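Local structure of GTPase subunit of restriction endonuclease (Thermococcus gammatolerans, 6P0F) at residues L5-I10 and G156-E161. The protein is the GTPase subunit of a McrBC-type restriction endonuclease, whose N-terminal YTH-like domain probably recognises modified DNA. Residues are numbered along the deposited sequence; the frame is centred on the assembly and turned at random.
Sequences LFIIGI and GYVKPE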
ATOM      1  N   LEU A   5       4.141  -9.691   4.622  1.00 23.60           N
ATOM      2  CA  LEU A   5       4.741  -8.498   4.048  1.00 21.97           C
ATOM      3  C   LEU A   5       4.472  -8.516   2.551  1.00 21.69           C
ATOM      4  O   LEU A   5       4.774  -9.507   1.871  1.00 20.20           O
ATOM      5  CB  LEU A   5       6.240  -8.428   4.326  1.00 25.18           C
ATOM      6  CG  LEU A   5       7.055  -7.335   3.627  1.00 25.49           C
ATOM      7  CD1 LEU A   5       6.491  -5.962   4.075  1.00 22.77           C
ATOM      8  CD2 LEU A   5       8.545  -7.478   3.930  1.00 27.76           C
ATOM      9  N   PHE A   6       3.875  -7.436   2.041  1.00 21.61           N
ATOM     10  CA  PHE A   6       3.576  -7.278   0.630  1.00 21.44           C
ATOM     11  C   PHE A   6       4.325  -6.080   0.069  1.00 20.27           C
ATOM     12  O   PHE A   6       4.656  -5.145   0.804  1.00 20.11           O
ATOM     13  CB  PHE A   6       2.078  -7.087   0.406  1.00 20.81           C
ATOM     14  CG  PHE A   6       1.261  -8.226   0.890  1.00 21.95           C
ATOM     15  CD1 PHE A   6       1.099  -9.355   0.107  1.00 24.58           C
ATOM     16  CD2 PHE A   6       0.677  -8.192   2.145  1.00 21.45           C
ATOM     17  CE1 PHE A   6       0.355 -10.432   0.556  1.00 26.66           C
ATOM     18  CE2 PHE A   6      -0.091  -9.268   2.588  1.00 26.97           C
ATOM     19  CZ  PHE A   6      -0.219 -10.406   1.786  1.00 26.61           C
ATOM     20  N   ILE A   7       4.615  -6.136  -1.238  1.00 18.97           N
ATOM     21  CA  ILE A   7       5.173  -5.009  -1.986  1.00 18.19           C
ATOM     22  C   ILE A   7       4.151  -4.577  -3.025  1.00 21.38           C
ATOM     23  O   ILE A   7       3.651  -5.399  -3.807  1.00 23.30           O
ATOM     24  CB  ILE A   7       6.499  -5.362  -2.677  1.00 20.84           C
ATOM     25  CG1 ILE A   7       7.574  -5.663  -1.653  1.00 21.07           C
ATOM     26  CG2 ILE A   7       6.933  -4.224  -3.612  1.00 21.76           C
ATOM     27  CD1 ILE A   7       8.741  -6.429  -2.262  1.00 23.35           C
ATOM     28  N   ILE A   8       3.823  -3.290  -3.036  1.00 19.36           N
ATOM     29  CA  ILE A   8       2.927  -2.737  -4.045  1.00 20.55           C
ATOM     30  C   ILE A   8       3.677  -1.659  -4.793  1.00 20.73           C
ATOM     31  O   ILE A   8       4.175  -0.699  -4.208  1.00 18.81           O
ATOM     32  CB  ILE A   8       1.636  -2.213  -3.420  1.00 19.42           C
ATOM     33  CG1 ILE A   8       0.853  -3.384  -2.833  1.00 21.91           C
ATOM     34  CG2 ILE A   8       0.792  -1.468  -4.471  1.00 22.57           C
ATOM     35  CD1 ILE A   8      -0.378  -2.918  -2.021  1.00 28.09           C
ATOM     36  N   GLY A   9       3.762  -1.818  -6.134  1.00 19.41           N
ATOM     37  CA  GLY A   9       4.536  -0.934  -6.956  1.00 22.35           C
ATOM     38  C   GLY A   9       3.621   0.145  -7.532  1.00 28.30           C
ATOM     39  O   GLY A   9       2.653  -0.170  -8.211  1.00 34.80           O
ATOM     40  N   ILE A  10       3.951   1.386  -7.234  1.00 19.39           N
ATOM     41  CA  ILE A  10       3.167   2.548  -7.667  1.00 20.33           C
ATOM     42  C   ILE A  10       3.952   3.231  -8.772  1.00 20.56           C
ATOM     43  O   ILE A  10       5.013   3.808  -8.517  1.00 19.97           O
ATOM     44  CB  ILE A  10       2.918   3.523  -6.504  1.00 20.26           C
ATOM     45  CG1 ILE A  10       2.259   2.838  -5.301  1.00 23.42           C
ATOM     46  CG2 ILE A  10       2.113   4.769  -7.003  1.00 24.03           C
ATOM     47  CD1 ILE A  10       0.891   2.301  -5.576  1.00 24.34           C
ATOM     48  N   GLY A 156       3.442  -7.890  -4.952  1.00 21.59           N
ATOM     49  CA  GLY A 156       4.275  -9.022  -4.586  1.00 23.86           C
ATOM     50  C   GLY A 156       4.088  -9.436  -3.141  1.00 27.97           C
ATOM     51  O   GLY A 156       3.716  -8.633  -2.280  1.00 25.50           O
ATOM     52  N   TYR A 157       4.341 -10.716  -2.889  1.00 25.11           N
ATOM     53  CA  TYR A 157       4.323 -11.294  -1.554  1.00 24.16           C
ATOM     54  C   TYR A 157       5.751 -11.648  -1.176  1.00 27.23           C
ATOM     55  O   TYR A 157       6.458 -12.303  -1.963  1.00 25.96           O
ATOM     56  CB  TYR A 157       3.437 -12.542  -1.508  1.00 27.33           C
ATOM     57  CG  TYR A 157       3.584 -13.357  -0.241  1.00 29.29           C
ATOM     58  CD1 TYR A 157       3.088 -12.889   0.973  1.00 29.94           C
ATOM     59  CD2 TYR A 157       4.206 -14.597  -0.250  1.00 28.00           C
ATOM     60  CE1 TYR A 157       3.209 -13.622   2.133  1.00 35.46           C
ATOM     61  CE2 TYR A 157       4.323 -15.348   0.913  1.00 30.44           C
ATOM     62  CZ  TYR A 157       3.828 -14.856   2.096  1.00 34.74           C
ATOM     63  OH  TYR A 157       3.938 -15.579   3.260  1.00 40.28           O
ATOM     64  N   VAL A 158       6.202 -11.190  -0.014  1.00 21.89           N
ATOM     65  CA  VAL A 158       7.571 -11.446   0.421  1.00 23.08           C
ATOM     66  C   VAL A 158       7.550 -12.725   1.261  1.00 27.87           C
ATOM     67  O   VAL A 158       6.978 -12.766   2.357  1.00 26.90           O
ATOM     68  CB  VAL A 158       8.172 -10.264   1.188  1.00 23.50           C
ATOM     69  CG1 VAL A 158       9.622 -10.546   1.570  1.00 27.55           C
ATOM     70  CG2 VAL A 158       8.106  -9.007   0.312  1.00 25.08           C
ATOM     71  N   LYS A 159       8.174 -13.778   0.740  1.00 29.68           N
ATOM     72  CA  LYS A 159       8.125 -15.048   1.434  1.00 33.58           C
ATOM     73  C   LYS A 159       8.785 -14.927   2.799  1.00 28.57           C
ATOM     74  O   LYS A 159       9.729 -14.151   2.991  1.00 27.22           O
ATOM     75  CB  LYS A 159       8.793 -16.137   0.590  1.00 35.02           C
ATOM     76  CG  LYS A 159       7.997 -16.426  -0.665  1.00 40.57           C
ATOM     77  CD  LYS A 159       8.278 -17.802  -1.254  1.00 49.17           C
ATOM     78  CE  LYS A 159       7.525 -17.971  -2.573  1.00 54.13           C
ATOM     79  NZ  LYS A 159       7.650 -19.367  -3.087  1.00 62.25           N
ATOM     80  N   PRO A 160       8.309 -15.709   3.769  1.00 34.08           N
ATOM     81  CA  PRO A 160       8.858 -15.631   5.134  1.00 36.28           C
ATOM     82  C   PRO A 160      10.377 -15.723   5.228  1.00 33.45           C
ATOM     83  O   PRO A 160      10.997 -15.012   6.034  1.00 33.80           O
ATOM     84  CB  PRO A 160       8.202 -16.833   5.834  1.00 40.36           C
ATOM     85  CG  PRO A 160       6.999 -17.159   5.046  1.00 39.07           C
ATOM     86  CD  PRO A 160       7.206 -16.679   3.639  1.00 32.22           C
ATOM     87  N   GLU A 161      11.001 -16.583   4.421  1.00 35.08           N
ATOM     88  CA  GLU A 161      12.443 -16.759   4.532  1.00 35.74           C
ATOM     89  C   GLU A 161      13.187 -15.484   4.158  1.00 33.59           C
ATOM     90  O   GLU A 161      14.300 -15.246   4.655  1.00 35.19           O
ATOM     91  CB  GLU A 161      12.866 -17.956   3.682  1.00 37.79           C
ATOM     92  CG  GLU A 161      12.373 -17.939   2.245  1.00 47.77           C
ATOM     93  CD  GLU A 161      11.020 -18.619   2.045  1.00 55.61           C
ATOM     94  OE1 GLU A 161      10.237 -18.700   3.024  1.00 43.97           O
ATOM     95  OE2 GLU A 161      10.741 -19.052   0.897  1.00 58.11           O
TER
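Val-158 is the apolar centre: its CG2 touches both Ile-7 and Leu-5, and its CG1 meets Leu-5 alone. Val-158 CG2 lies 3.7 Å from Ile-7 CD1, where the two side chains cross at a slant; Leu-5 instead runs alongside Val-158, pointing the same way, with Leu-5 CG 3.9 Å from Val-158 CG2. The trans first torsion of Leu-5 (chi1 172°) sets CG beside its own carbonyl carbon, and Leu-5 CD2 reaches CB and both methyls of the valine. Met-163 and Leu-170 of helix 160-174 pack on Leu-5 from the same chain. Cutting Leu-5 back to an alanine removes CG and both methyls, which would probably strip both Val-158 methyls of their leucine contacts and open a gap between the strand and helix 160-174. On the opposite face of the sheet from Leu-5, Ile-7 and Val-158, Phe-6 and Tyr-157 form a non-hydrogen-bonded antiparallel pair; Phe-6 CE1 comes within 3.7 Å of Tyr-157 CD1, and the ring planes are inclined by 51°, an oblique meeting. Strand 5-11 is flanked by two partners in the mixed sheet of this YTH-type domain: antiparallel strand 155-158 and parallel strand 70-76, where Phe-6 bonds through its backbone to Met-70 and Leu-72. The polar seam beside the side chains starts with Val-158 N giving a nearly straight bond (168°) to Leu-5 O. Gly-156 and Ile-7 bond reciprocally: Gly-156 N donates to Ile-7 O at 2.7 Å and Ile-7 N donates to Gly-156 O at 2.9 Å. That same Gly-156 O also takes a CA-H...O contact from Phe-6 CA (3.2 Å) and sits at the edge of the Phe-6 ring.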